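Local coordinates for protein cysteine hydrolase (Pseudomonas syringae pv. phaseolicola 1448A, PDB 3IRV) that probably acts as a hydrolase of the isochorismatase-like cysteine hydrolase family, at residues G82-R85 and D86-N90; C35-G39 and A40-K44; L197-A201 and Y202-E206; D48-Q51 and P52-L56; D29-K32 and V33-E36. All blocks are in the same frame, centred on the assembly; numbering follows the deposited sequence.

Interaction 1 (G82-R85 and D86-N90); sequences GRMR and DLYPN
Arg83 and Asp86 sit side by side on the short helix 83-87, forming an i to i+3 salt bridge in a helix that has Gly82 as its N-cap. The Arg83 chain starts with CB leaving away from residues 86-90, and CG stands beside the backbone N (chi1 -54°). Further bends at chi2 and chi3 then fold the chain back, so that CD comes to 4.0 Å from Asp86 OD2. NE donates to that oxygen at 2.8 Å. NH1 donates to the same OD2 at 2.9 Å, making a side-on grip on one atom. The guanidinium and carboxylate planes are only 15° apart, and the two hydrogen bonds to one oxygen, both in the guanidinium plane, hold the guanidinium in that rotation. Backbone hydrogen bonds join Asp86 N to Gly82 O, Leu87 N to Arg83 O and Tyr88 N to Met84 O, after which Tyr88 leaves helical geometry.

Another part of the turn is a Met-aromatic contact. Met84 bends at chi2, placing CE 3.7 Å from Tyr88 CD2, while SD stays 5.4 Å from the Tyr88 ring centroid and well off the ring normal. Tyr88 works across the dimer: its OH bonds to Glu203 of the second subunit, and Lys11 of that subunit makes a cation-pi contact with the ring. Arg85 NE hydrogen-bonds Thr81 OG1 and forms a salt bridge with Asp92. Beside the salt bridge, a water donates to Gly82 O at 2.9 Å and, weakly, to Asp86 OD1 at 3.4 Å.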
loop_
_atom_site.group_PDB
_atom_site.type_symbol
_atom_site.label_atom_id
_atom_site.label_comp_id
_atom_site.label_asym_id
_atom_site.label_seq_id
_atom_site.Cartn_x
_atom_site.Cartn_y
_atom_site.Cartn_z
ATOM N N GLY A 82 5.550 -15.587 8.513
ATOM C CA GLY A 82 4.461 -16.451 8.037
ATOM C C GLY A 82 4.287 -16.143 6.563
ATOM O O GLY A 82 4.954 -16.757 5.711
ATOM N N ARG A 83 3.407 -15.183 6.256
ATOM C CA ARG A 83 3.245 -14.743 4.859
ATOM C C ARG A 83 4.545 -14.261 4.210
ATOM O O ARG A 83 4.773 -14.543 3.039
ATOM C CB ARG A 83 2.145 -13.694 4.714
ATOM C CG ARG A 83 0.777 -14.139 5.304
ATOM C CD ARG A 83 0.106 -15.300 4.552
ATOM N NE ARG A 83 0.698 -16.590 4.900
ATOM C CZ ARG A 83 0.458 -17.244 6.040
ATOM N NH1 ARG A 83 1.068 -18.403 6.257
ATOM N NH2 ARG A 83 -0.387 -16.747 6.982
ATOM N N MET A 84 5.394 -13.576 4.984
ATOM C CA MET A 84 6.684 -13.100 4.470
ATOM C C MET A 84 7.510 -14.298 3.946
ATOM O O MET A 84 8.127 -14.218 2.874
ATOM C CB MET A 84 7.467 -12.310 5.538
ATOM C CG MET A 84 8.766 -11.710 5.023
ATOM S SD MET A 84 8.634 -10.338 3.796
ATOM C CE MET A 84 10.284 -10.495 3.111
ATOM N N ARG A 85 7.470 -15.415 4.673
ATOM C CA ARG A 85 8.209 -16.615 4.249
ATOM C C ARG A 85 7.544 -17.334 3.064
ATOM O O ARG A 85 8.227 -17.932 2.227
ATOM C CB ARG A 85 8.455 -17.547 5.434
ATOM C CG ARG A 85 9.228 -18.820 5.067
ATOM C CD ARG A 85 10.057 -19.346 6.233
ATOM N NE ARG A 85 9.448 -19.099 7.545
ATOM C CZ ARG A 85 8.850 -20.028 8.283
ATOM N NH1 ARG A 85 8.772 -21.281 7.846
ATOM N NH2 ARG A 85 8.337 -19.711 9.457
ATOM N N ASP A 86 6.218 -17.246 2.953
ATOM C CA ASP A 86 5.536 -17.806 1.768
ATOM C C ASP A 86 5.937 -17.069 0.504
ATOM O O ASP A 86 6.129 -17.687 -0.556
ATOM C CB ASP A 86 4.007 -17.734 1.931
ATOM C CG ASP A 86 3.489 -18.678 3.004
ATOM O OD1 ASP A 86 3.937 -19.850 3.021
ATOM O OD2 ASP A 86 2.623 -18.270 3.819
ATOM N N LEU A 87 6.084 -15.753 0.619
ATOM C CA LEU A 87 6.418 -14.913 -0.527
ATOM C C LEU A 87 7.912 -14.894 -0.811
ATOM O O LEU A 87 8.313 -14.860 -1.971
ATOM C CB LEU A 87 5.915 -13.495 -0.294
ATOM C CG LEU A 87 4.446 -13.188 -0.680
ATOM C CD1 LEU A 87 4.249 -13.227 -2.195
ATOM C CD2 LEU A 87 3.419 -14.050 0.013
ATOM N N TYR A 88 8.725 -14.908 0.243
ATOM C CA TYR A 88 10.181 -14.956 0.085
ATOM C C TYR A 88 10.697 -16.167 0.875
ATOM O O TYR A 88 10.985 -16.054 2.068
ATOM C CB TYR A 88 10.801 -13.680 0.629
ATOM C CG TYR A 88 10.664 -12.497 -0.291
ATOM C CD1 TYR A 88 11.698 -12.163 -1.188
ATOM C CD2 TYR A 88 9.511 -11.700 -0.281
ATOM C CE1 TYR A 88 11.584 -11.051 -2.033
ATOM C CE2 TYR A 88 9.390 -10.589 -1.106
ATOM C CZ TYR A 88 10.432 -10.267 -1.988
ATOM O OH TYR A 88 10.318 -9.166 -2.813
ATOM N N PRO A 89 10.744 -17.347 0.235
ATOM C CA PRO A 89 11.119 -18.597 0.931
ATOM C C PRO A 89 12.444 -18.588 1.686
ATOM O O PRO A 89 12.575 -19.331 2.642
ATOM C CB PRO A 89 11.173 -19.641 -0.207
ATOM C CG PRO A 89 10.133 -19.108 -1.173
ATOM C CD PRO A 89 10.356 -17.603 -1.172
ATOM N N ASN A 90 13.386 -17.752 1.265
ATOM C CA ASN A 90 14.704 -17.696 1.915
ATOM C C ASN A 90 14.809 -16.591 2.980
ATOM O O ASN A 90 15.904 -16.312 3.482
ATOM C CB ASN A 90 15.810 -17.522 0.859
ATOM C CG ASN A 90 15.661 -16.236 0.035
ATOM O OD1 ASN A 90 14.600 -15.603 0.025
ATOM N ND2 ASN A 90 16.735 -15.858 -0.688
HETATM O O HOH W 1 5.422 -19.565 6.096
#

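Interaction 2 (C35-G39 and A40-K44); sequences CEPTG and ALYVK
Pro37 sets its CA over the face of the Tyr42 ring where the chain doubles back after helix 32-35, and the contact sorts into CH-pi, apolar and carbonyl contacts, and backbone bonds. The main one is a CH-pi interaction: Pro37 CA sits 3.4 Å from the Tyr42 ring centroid, only 4° off the ring normal. On the opposite face the backbone N of Lys44 covers the ring centre, so main chain sandwiches the aromatic plane. With CG anti to the backbone N (chi1 177°), Tyr42 throws its ring back over residues 35-37.

Beyond CA, the proline side chain adds little, with Pro37 CG 4.1 Å from Tyr42 CZ. Carbonyl oxygens meet the ring too: Glu36 O comes obliquely to 3.0 Å from CD1 of Tyr42, a tight approach, and Cys35 O reaches the ring edge near its plane, 3.6 Å from Tyr42 CE1.

Two backbone bonds shape the loop. Gly39 N donates to Glu36 O at 2.8 Å, closing a type I beta turn from Glu36 to Gly39. Tyr42 N then donates to Gly39 O at 3.2 Å, arriving from above the carbonyl plane. Leu41 and Val43 bond back to Val33 and Phe34, tying the loop to the helix before it.

Although the contact lies at the surface, the ring meets mostly main-chain atoms, Pro37 CA among them, which suggests that the shape of the turn largely sets its position.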
loop_
_atom_site.group_PDB
_atom_site.type_symbol
_atom_site.label_atom_id
_atom_site.label_comp_id
_atom_site.label_asym_id
_atom_site.label_seq_id
_atom_site.Cartn_x
_atom_site.Cartn_y
_atom_site.Cartn_z
ATOM N N CYS A 35 21.399 -2.805 -1.035
ATOM C CA CYS A 35 22.263 -1.791 -1.635
ATOM C C CYS A 35 23.582 -2.315 -2.216
ATOM O O CYS A 35 24.191 -1.650 -3.064
ATOM C CB CYS A 35 22.566 -0.690 -0.623
ATOM S SG CYS A 35 21.090 0.237 -0.155
ATOM N N GLU A 36 24.064 -3.460 -1.738
ATOM C CA GLU A 36 25.319 -4.004 -2.299
ATOM C C GLU A 36 25.020 -4.925 -3.461
ATOM O O GLU A 36 24.068 -5.694 -3.412
ATOM C CB GLU A 36 26.074 -4.790 -1.235
ATOM C CG GLU A 36 26.527 -3.912 -0.117
ATOM C CD GLU A 36 27.437 -4.626 0.864
ATOM O OE1 GLU A 36 27.425 -5.883 0.929
ATOM O OE2 GLU A 36 28.159 -3.907 1.582
ATOM N N PRO A 37 25.834 -4.855 -4.531
ATOM C CA PRO A 37 25.635 -5.715 -5.705
ATOM C C PRO A 37 25.597 -7.210 -5.380
ATOM O O PRO A 37 24.892 -7.967 -6.048
ATOM C CB PRO A 37 26.842 -5.374 -6.596
ATOM C CG PRO A 37 27.166 -3.951 -6.232
ATOM C CD PRO A 37 26.937 -3.892 -4.725
ATOM N N THR A 38 26.315 -7.605 -4.328
ATOM C CA THR A 38 26.344 -8.990 -3.873
ATOM C C THR A 38 25.190 -9.314 -2.917
ATOM O O THR A 38 25.041 -10.459 -2.488
ATOM C CB THR A 38 27.673 -9.320 -3.155
ATOM O OG1 THR A 38 27.925 -8.358 -2.127
ATOM C CG2 THR A 38 28.837 -9.323 -4.142
ATOM N N GLY A 39 24.377 -8.315 -2.579
ATOM C CA GLY A 39 23.282 -8.532 -1.635
ATOM C C GLY A 39 22.186 -9.396 -2.214
ATOM O O GLY A 39 21.866 -9.297 -3.402
ATOM N N ALA A 40 21.579 -10.237 -1.373
ATOM C CA ALA A 40 20.567 -11.175 -1.852
ATOM C C ALA A 40 19.319 -10.496 -2.453
ATOM O O ALA A 40 18.570 -11.116 -3.211
ATOM C CB ALA A 40 20.172 -12.131 -0.727
ATOM N N LEU A 41 19.098 -9.226 -2.111
ATOM C CA LEU A 41 17.914 -8.514 -2.580
ATOM C C LEU A 41 18.306 -7.193 -3.260
ATOM O O LEU A 41 17.553 -6.227 -3.232
ATOM C CB LEU A 41 16.952 -8.275 -1.420
ATOM C CG LEU A 41 16.425 -9.512 -0.680
ATOM C CD1 LEU A 41 15.655 -9.067 0.576
ATOM C CD2 LEU A 41 15.542 -10.381 -1.586
ATOM N N TYR A 42 19.464 -7.218 -3.922
ATOM C CA TYR A 42 20.059 -6.035 -4.543
ATOM C C TYR A 42 19.109 -5.307 -5.499
ATOM O O TYR A 42 18.509 -5.914 -6.388
ATOM C CB TYR A 42 21.315 -6.452 -5.312
ATOM C CG TYR A 42 22.018 -5.337 -6.069
ATOM C CD1 TYR A 42 22.389 -4.144 -5.430
ATOM C CD2 TYR A 42 22.309 -5.485 -7.431
ATOM C CE1 TYR A 42 23.069 -3.149 -6.117
ATOM C CE2 TYR A 42 22.966 -4.496 -8.123
ATOM C CZ TYR A 42 23.349 -3.334 -7.462
ATOM O OH TYR A 42 24.008 -2.338 -8.147
ATOM N N VAL A 43 18.989 -3.997 -5.283
ATOM C CA VAL A 43 18.167 -3.102 -6.098
ATOM C C VAL A 43 19.181 -2.098 -6.674
ATOM O O VAL A 43 19.652 -1.201 -5.965
ATOM C CB VAL A 43 17.134 -2.351 -5.207
ATOM C CG1 VAL A 43 16.332 -1.359 -6.047
ATOM C CG2 VAL A 43 16.202 -3.347 -4.501
ATOM N N LYS A 44 19.532 -2.253 -7.949
ATOM C CA LYS A 44 20.614 -1.434 -8.525
ATOM C C LYS A 44 20.391 0.080 -8.501
ATOM O O LYS A 44 21.359 0.847 -8.365
ATOM C CB LYS A 44 20.995 -1.904 -9.937
ATOM C CG LYS A 44 19.906 -1.804 -10.974
ATOM C CD LYS A 44 20.486 -2.232 -12.338
ATOM C CE LYS A 44 19.474 -2.096 -13.470
ATOM N NZ LYS A 44 18.608 -3.299 -13.627
#

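Interaction 3 (L197-A201 and Y202-E206); sequences LTTIA and YEFGE
Ile200 O accepts two backbone N-H groups, Phe204 N at 2.9 Å and Gly205 N at 3.0 Å, reaching it from opposite faces of the carbonyl plane as the last part of helix 189-204 widens into a pi-type turn. Gly205 leaves helical geometry with positive phi, and a water donates to both Ala201 O and Gly205 O, each at 2.7 Å.

Thr199 touches two side chains of the next turn. Its CG2, anti to the backbone N, lies 3.6 Å from Phe204 CE2 and 4.0 Å from Glu203 CG. The Phe204 side chain lies alongside that of Thr199 and crosses that of Ile200 at about a right angle; Ile200 CG1 meets the ring at its edge, in plane, 4.0 Å from CD2 of Phe204. Glu203 CB lies over one face of that ring, toward the rim.

Beyond these residues, Ile200 and Phe204 pack on Ile157 of helix 149-162. Glu203 OE2 hydrogen-bonds Tyr179 OH, and Glu203 O bonds Tyr122 OH, both of the second subunit. This is a helix-to-strand passage of an alpha/beta fold with a parallel sheet, as in isochorismatase-family hydrolases: the wide turn delivers the chain to strand 206-208.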
loop_
_atom_site.group_PDB
_atom_site.type_symbol
_atom_site.label_atom_id
_atom_site.label_comp_id
_atom_site.label_asym_id
_atom_site.label_seq_id
_atom_site.Cartn_x
_atom_site.Cartn_y
_atom_site.Cartn_z
ATOM N N LEU A 197 5.078 7.182 -7.981
ATOM C CA LEU A 197 5.130 8.606 -7.636
ATOM C C LEU A 197 3.826 9.319 -8.017
ATOM O O LEU A 197 3.327 10.197 -7.282
ATOM C CB LEU A 197 6.338 9.266 -8.303
ATOM C CG LEU A 197 7.692 8.757 -7.817
ATOM C CD1 LEU A 197 8.761 9.516 -8.600
ATOM C CD2 LEU A 197 7.884 9.011 -6.315
ATOM N N THR A 198 3.272 8.925 -9.169
ATOM C CA THR A 198 2.004 9.507 -9.639
ATOM C C THR A 198 0.878 9.147 -8.635
ATOM O O THR A 198 0.083 10.009 -8.201
ATOM C CB THR A 198 1.691 8.996 -11.065
ATOM O OG1 THR A 198 2.703 9.489 -11.969
ATOM C CG2 THR A 198 0.312 9.518 -11.540
ATOM N N THR A 199 0.843 7.881 -8.237
ATOM C CA THR A 199 -0.143 7.418 -7.260
ATOM C C THR A 199 -0.003 8.150 -5.929
ATOM O O THR A 199 -0.980 8.638 -5.347
ATOM C CB THR A 199 0.010 5.907 -7.048
ATOM O OG1 THR A 199 -0.282 5.249 -8.286
ATOM C CG2 THR A 199 -0.962 5.378 -5.970
ATOM N N ILE A 200 1.233 8.263 -5.451
ATOM C CA ILE A 200 1.448 9.018 -4.199
ATOM C C ILE A 200 0.958 10.466 -4.317
ATOM O O ILE A 200 0.270 10.970 -3.416
ATOM C CB ILE A 200 2.911 8.974 -3.751
ATOM C CG1 ILE A 200 3.333 7.529 -3.475
ATOM C CG2 ILE A 200 3.143 9.920 -2.542
ATOM C CD1 ILE A 200 4.879 7.361 -3.550
ATOM N N ALA A 201 1.299 11.139 -5.430
ATOM C CA ALA A 201 0.894 12.540 -5.592
ATOM C C ALA A 201 -0.642 12.716 -5.718
ATOM O O ALA A 201 -1.187 13.763 -5.364
ATOM C CB ALA A 201 1.590 13.120 -6.808
ATOM N N TYR A 202 -1.325 11.691 -6.224
ATOM C CA TYR A 202 -2.775 11.803 -6.425
ATOM C C TYR A 202 -3.540 11.331 -5.190
ATOM O O TYR A 202 -4.640 11.814 -4.909
ATOM C CB TYR A 202 -3.198 10.974 -7.640
ATOM C CG TYR A 202 -4.508 11.404 -8.266
ATOM C CD1 TYR A 202 -4.531 12.355 -9.295
ATOM C CD2 TYR A 202 -5.726 10.841 -7.846
ATOM C CE1 TYR A 202 -5.751 12.743 -9.887
ATOM C CE2 TYR A 202 -6.937 11.218 -8.429
ATOM C CZ TYR A 202 -6.936 12.172 -9.438
ATOM O OH TYR A 202 -8.148 12.532 -9.993
ATOM N N GLU A 203 -2.972 10.360 -4.467
ATOM C CA GLU A 203 -3.748 9.650 -3.436
ATOM C C GLU A 203 -3.246 9.810 -1.995
ATOM O O GLU A 203 -4.054 9.686 -1.050
ATOM C CB GLU A 203 -3.761 8.135 -3.701
ATOM C CG GLU A 203 -4.077 7.673 -5.113
ATOM C CD GLU A 203 -5.516 7.910 -5.544
ATOM O OE1 GLU A 203 -6.334 8.458 -4.763
ATOM O OE2 GLU A 203 -5.824 7.562 -6.708
ATOM N N PHE A 204 -1.933 9.973 -1.797
ATOM C CA PHE A 204 -1.386 9.774 -0.437
ATOM C C PHE A 204 -0.677 10.961 0.199
ATOM O O PHE A 204 -0.577 10.999 1.423
ATOM C CB PHE A 204 -0.404 8.581 -0.371
ATOM C CG PHE A 204 -0.936 7.293 -0.972
ATOM C CD1 PHE A 204 -2.225 6.833 -0.674
ATOM C CD2 PHE A 204 -0.126 6.519 -1.810
ATOM C CE1 PHE A 204 -2.708 5.646 -1.213
ATOM C CE2 PHE A 204 -0.602 5.339 -2.367
ATOM C CZ PHE A 204 -1.900 4.912 -2.081
ATOM N N GLY A 205 -0.140 11.888 -0.589
ATOM C CA GLY A 205 0.546 13.035 0.030
ATOM C C GLY A 205 1.288 13.871 -1.005
ATOM O O GLY A 205 0.793 14.043 -2.124
ATOM N N GLU A 206 2.452 14.381 -0.611
ATOM C CA GLU A 206 3.236 15.264 -1.480
ATOM C C GLU A 206 4.364 14.474 -2.139
ATOM O O GLU A 206 4.970 13.618 -1.502
ATOM C CB GLU A 206 3.884 16.389 -0.669
ATOM C CG GLU A 206 4.815 17.250 -1.525
ATOM C CD GLU A 206 5.366 18.479 -0.845
ATOM O OE1 GLU A 206 5.179 18.671 0.390
ATOM O OE2 GLU A 206 5.987 19.281 -1.591
HETATM O O HOH W 2 0.225 15.693 -4.170
#

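Interaction 4 (D48-Q51 and P52-L56); sequences DIVQ and PIQKL
Ile49 and Ile53 run side by side and point the same way at the start of helix 50-62, one turn apart, an i to i+4 pairing of the kind that gives a helix its buried stripe. Their CD1 atoms meet at 3.9 Å. Ile49 holds CG1 between the backbone N and the carbonyl carbon (chi1 70°), the crowded position, whereas Ile53 CG1 is anti to the carbonyl carbon (chi1 -62°). The stripe faces inward, Ile53 packing on Cys145 of strand 141-147 and Ile49 on Met30.

Val50 and Gln54 cross obliquely, with CG1 of Val50 4.1 Å from CD of Gln54; the amide goes on to bond Ala107 O through NE2. Gln51 and Lys55 are again alongside one another. Lys55 kinks at its last torsion, turning NZ to 3.4 Å from Gln51 CG and 3.1 Å from Gln51 OE1, at the exposed side of the helix.

Three i to i+4 backbone bonds underlie these pairs: Ile53 N to Ile49 O, Gln54 N to Val50 O and Lys55 N to Gln51 O. Pro52 has no N-H to give, which costs little this early in a helix; instead its ring leans on the preceding carbonyls, CD lying 3.4 Å from Ile49 O and 3.6 Å from Asp48 O.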
loop_
_atom_site.group_PDB
_atom_site.type_symbol
_atom_site.label_atom_id
_atom_site.label_comp_id
_atom_site.label_asym_id
_atom_site.label_seq_id
_atom_site.Cartn_x
_atom_site.Cartn_y
_atom_site.Cartn_z
ATOM N N ASP A 48 21.916 5.387 -7.078
ATOM C CA ASP A 48 21.586 6.767 -7.459
ATOM C C ASP A 48 20.917 7.609 -6.375
ATOM O O ASP A 48 20.781 8.837 -6.526
ATOM C CB ASP A 48 20.711 6.760 -8.712
ATOM C CG ASP A 48 21.423 6.135 -9.897
ATOM O OD1 ASP A 48 22.650 6.355 -10.040
ATOM O OD2 ASP A 48 20.758 5.408 -10.655
ATOM N N ILE A 49 20.505 6.968 -5.283
ATOM C CA ILE A 49 19.865 7.725 -4.188
ATOM C C ILE A 49 20.710 7.942 -2.936
ATOM O O ILE A 49 20.286 8.655 -2.024
ATOM C CB ILE A 49 18.473 7.137 -3.780
ATOM C CG1 ILE A 49 18.612 5.787 -3.072
ATOM C CG2 ILE A 49 17.601 6.981 -5.012
ATOM C CD1 ILE A 49 17.263 5.355 -2.453
ATOM N N VAL A 50 21.905 7.347 -2.888
ATOM C CA VAL A 50 22.732 7.509 -1.693
ATOM C C VAL A 50 23.149 8.969 -1.471
ATOM O O VAL A 50 23.015 9.501 -0.355
ATOM C CB VAL A 50 23.965 6.588 -1.751
ATOM C CG1 VAL A 50 24.909 6.869 -0.607
ATOM C CG2 VAL A 50 23.526 5.105 -1.740
ATOM N N GLN A 51 23.624 9.625 -2.529
ATOM C CA GLN A 51 24.057 11.029 -2.417
ATOM C C GLN A 51 22.931 11.997 -1.969
ATOM O O GLN A 51 23.130 12.760 -1.013
ATOM C CB GLN A 51 24.712 11.456 -3.735
ATOM C CG GLN A 51 25.549 12.705 -3.661
ATOM C CD GLN A 51 26.201 13.018 -5.009
ATOM O OE1 GLN A 51 25.972 14.079 -5.595
ATOM N NE2 GLN A 51 26.998 12.072 -5.517
ATOM N N PRO A 52 21.756 11.969 -2.643
ATOM C CA PRO A 52 20.676 12.829 -2.132
ATOM C C PRO A 52 20.292 12.541 -0.686
ATOM O O PRO A 52 20.033 13.482 0.063
ATOM C CB PRO A 52 19.481 12.533 -3.047
ATOM C CG PRO A 52 19.905 11.502 -3.997
ATOM C CD PRO A 52 21.384 11.292 -3.906
ATOM N N ILE A 53 20.240 11.264 -0.304
ATOM C CA ILE A 53 19.954 10.954 1.107
ATOM C C ILE A 53 21.043 11.535 2.045
ATOM O O ILE A 53 20.724 12.121 3.098
ATOM C CB ILE A 53 19.685 9.446 1.328
ATOM C CG1 ILE A 53 18.439 9.026 0.529
ATOM C CG2 ILE A 53 19.461 9.159 2.815
ATOM C CD1 ILE A 53 18.146 7.581 0.605
ATOM N N GLN A 54 22.322 11.428 1.660
ATOM C CA GLN A 54 23.391 12.005 2.496
ATOM C C GLN A 54 23.184 13.512 2.719
ATOM O O GLN A 54 23.294 14.016 3.855
ATOM C CB GLN A 54 24.749 11.761 1.839
ATOM C CG GLN A 54 25.244 10.351 1.899
ATOM C CD GLN A 54 26.568 10.185 1.167
ATOM O OE1 GLN A 54 26.797 10.809 0.127
ATOM N NE2 GLN A 54 27.436 9.314 1.696
ATOM N N LYS A 55 22.859 14.226 1.644
ATOM C CA LYS A 55 22.571 15.663 1.736
ATOM C C LYS A 55 21.366 15.932 2.637
ATOM O O LYS A 55 21.389 16.840 3.468
ATOM C CB LYS A 55 22.337 16.252 0.345
ATOM C CG LYS A 55 23.554 16.221 -0.563
ATOM C CD LYS A 55 23.201 16.885 -1.884
ATOM C CE LYS A 55 24.437 17.233 -2.702
ATOM N NZ LYS A 55 24.957 16.040 -3.416
ATOM N N LEU A 56 20.322 15.124 2.464
ATOM C CA LEU A 56 19.112 15.237 3.262
ATOM C C LEU A 56 19.408 15.074 4.740
ATOM O O LEU A 56 18.942 15.889 5.562
ATOM C CB LEU A 56 18.076 14.191 2.831
ATOM C CG LEU A 56 16.807 14.149 3.685
ATOM C CD1 LEU A 56 16.016 15.473 3.602
ATOM C CD2 LEU A 56 15.967 12.956 3.233
#

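Interaction 5 (D29-K32 and V33-E36); sequences DMQK and VFCE
Gln31 O is gripped by two backbone N-H groups, Phe34 N and Cys35 N, both at 3.0 Å. Cys35 N lies in the carbonyl plane, whereas Phe34 N comes from above it. Cys35 SG also rests against this oxygen, 3.5 Å from Gln31 O, and touches Met30 CE on its other flank at 3.7 Å. The next carbonyl along, Lys32 O, takes Glu36 N at 2.9 Å and a weak bond from Cys35 N.

Gln31 is the N-cap of the short helix 32-35, which is reached from strand 23-28 by a short loop with an inverse gamma turn centred on Met30. This strand-to-helix junction belongs to the parallel alpha/beta fold. Asp29 salt-bridges Lys119; in this family an Asp and a Lys accompany the catalytic cysteine, and these two may be that pair.

Phe34 turns its ring to Asp29 and Gln31. With CG beside the backbone N (chi1 -56°), its ring brings CE2 to 3.9 Å from Asp29 CB, while Asp29 O approaches CD2 of Phe34 obliquely at 3.3 Å. Gln31 lies alongside; its OE1 meets the ring edge in plane, 3.5 Å from Phe34 CE2, the amide turned 62° from the ring. Val33 CG1 sits over one face toward the rim. The Gln31 amide is pinned further out, OE1 by His72 N and NE2 by Val102 O.

Lys32 and Glu36 lie side by side one turn apart. The Lys32 methylenes run beside the Glu36 carboxylate, CG nearest OE2, while Lys32 NZ stays 4.9 Å from Glu36 OE2, so no salt bridge forms between them.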
loop_
_atom_site.group_PDB
_atom_site.type_symbol
_atom_site.label_atom_id
_atom_site.label_comp_id
_atom_site.label_asym_id
_atom_site.label_seq_id
_atom_site.Cartn_x
_atom_site.Cartn_y
_atom_site.Cartn_z
ATOM N N ASP A 29 15.036 1.095 4.842
ATOM C CA ASP A 29 15.710 -0.141 4.441
ATOM C C ASP A 29 16.958 0.084 3.566
ATOM O O ASP A 29 17.202 -0.664 2.608
ATOM C CB ASP A 29 14.710 -1.074 3.742
ATOM C CG ASP A 29 13.651 -1.604 4.706
ATOM O OD1 ASP A 29 13.752 -1.297 5.919
ATOM O OD2 ASP A 29 12.718 -2.285 4.234
ATOM N N MET A 30 17.756 1.090 3.918
ATOM C CA MET A 30 19.045 1.275 3.226
ATOM C C MET A 30 20.120 0.335 3.800
ATOM O O MET A 30 21.174 0.758 4.296
ATOM C CB MET A 30 19.432 2.759 3.133
ATOM C CG MET A 30 18.492 3.556 2.188
ATOM S SD MET A 30 18.474 3.016 0.442
ATOM C CE MET A 30 20.074 3.796 -0.075
ATOM N N GLN A 31 19.829 -0.954 3.647
ATOM C CA GLN A 31 20.615 -2.043 4.222
ATOM C C GLN A 31 21.475 -2.669 3.141
ATOM O O GLN A 31 21.140 -2.619 1.930
ATOM C CB GLN A 31 19.669 -3.105 4.796
ATOM C CG GLN A 31 18.840 -2.617 5.991
ATOM C CD GLN A 31 17.684 -3.521 6.275
ATOM O OE1 GLN A 31 16.581 -3.289 5.763
ATOM N NE2 GLN A 31 17.918 -4.590 7.054
ATOM N N LYS A 32 22.580 -3.310 3.563
ATOM C CA LYS A 32 23.493 -3.907 2.561
ATOM C C LYS A 32 22.812 -4.939 1.645
ATOM O O LYS A 32 23.145 -5.049 0.461
ATOM C CB LYS A 32 24.693 -4.542 3.273
ATOM C CG LYS A 32 25.511 -3.513 4.012
ATOM C CD LYS A 32 26.584 -4.147 4.885
ATOM C CE LYS A 32 27.641 -3.127 5.221
ATOM N NZ LYS A 32 28.451 -3.491 6.422
ATOM N N VAL A 33 21.844 -5.687 2.187
ATOM C CA VAL A 33 21.126 -6.701 1.431
ATOM C C VAL A 33 20.380 -6.124 0.186
ATOM O O VAL A 33 20.217 -6.830 -0.829
ATOM C CB VAL A 33 20.186 -7.497 2.382
ATOM C CG1 VAL A 33 19.101 -6.584 2.936
ATOM C CG2 VAL A 33 19.618 -8.749 1.713
ATOM N N PHE A 34 19.982 -4.842 0.260
ATOM C CA PHE A 34 19.350 -4.136 -0.879
ATOM C C PHE A 34 20.318 -3.261 -1.675
ATOM O O PHE A 34 20.077 -3.006 -2.849
ATOM C CB PHE A 34 18.200 -3.247 -0.401
ATOM C CG PHE A 34 17.154 -3.991 0.376
ATOM C CD1 PHE A 34 16.267 -4.835 -0.277
ATOM C CD2 PHE A 34 17.038 -3.828 1.758
ATOM C CE1 PHE A 34 15.288 -5.526 0.449
ATOM C CE2 PHE A 34 16.088 -4.511 2.485
ATOM C CZ PHE A 34 15.211 -5.366 1.847
ATOM N N CYS A 35 21.399 -2.805 -1.035
ATOM C CA CYS A 35 22.263 -1.791 -1.635
ATOM C C CYS A 35 23.582 -2.315 -2.216
ATOM O O CYS A 35 24.191 -1.650 -3.064
ATOM C CB CYS A 35 22.566 -0.690 -0.623
ATOM S SG CYS A 35 21.090 0.237 -0.155
ATOM N N GLU A 36 24.064 -3.460 -1.738
ATOM C CA GLU A 36 25.319 -4.004 -2.299
ATOM C C GLU A 36 25.020 -4.925 -3.461
ATOM O O GLU A 36 24.068 -5.694 -3.412
ATOM C CB GLU A 36 26.074 -4.790 -1.235
ATOM C CG GLU A 36 26.527 -3.912 -0.117
ATOM C CD GLU A 36 27.437 -4.626 0.864
ATOM O OE1 GLU A 36 27.425 -5.883 0.929
ATOM O OE2 GLU A 36 28.159 -3.907 1.582
#

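In the fold
Interactions 3 and 5 are buried, interaction 2 lies at the surface, and interactions 1 and 4 are mixed. Interactions 2 and 5 share Cys35 and Glu36 and are further joined by probable backbone bonds between the loop and the short helix. Interaction 5 also packs on interaction 4 through Met30 against Val50, and interaction 1 reaches interaction 2 where Tyr88 touches Leu41. Interactions 1 and 3, about 17 Å apart at their nearest atoms within one chain, both meet the second subunit. Charge pairing across the segments marks interaction 1; CH-pi packing, a wide helical turn, isoleucine packing and helix capping mark interactions 2 to 5 respectively.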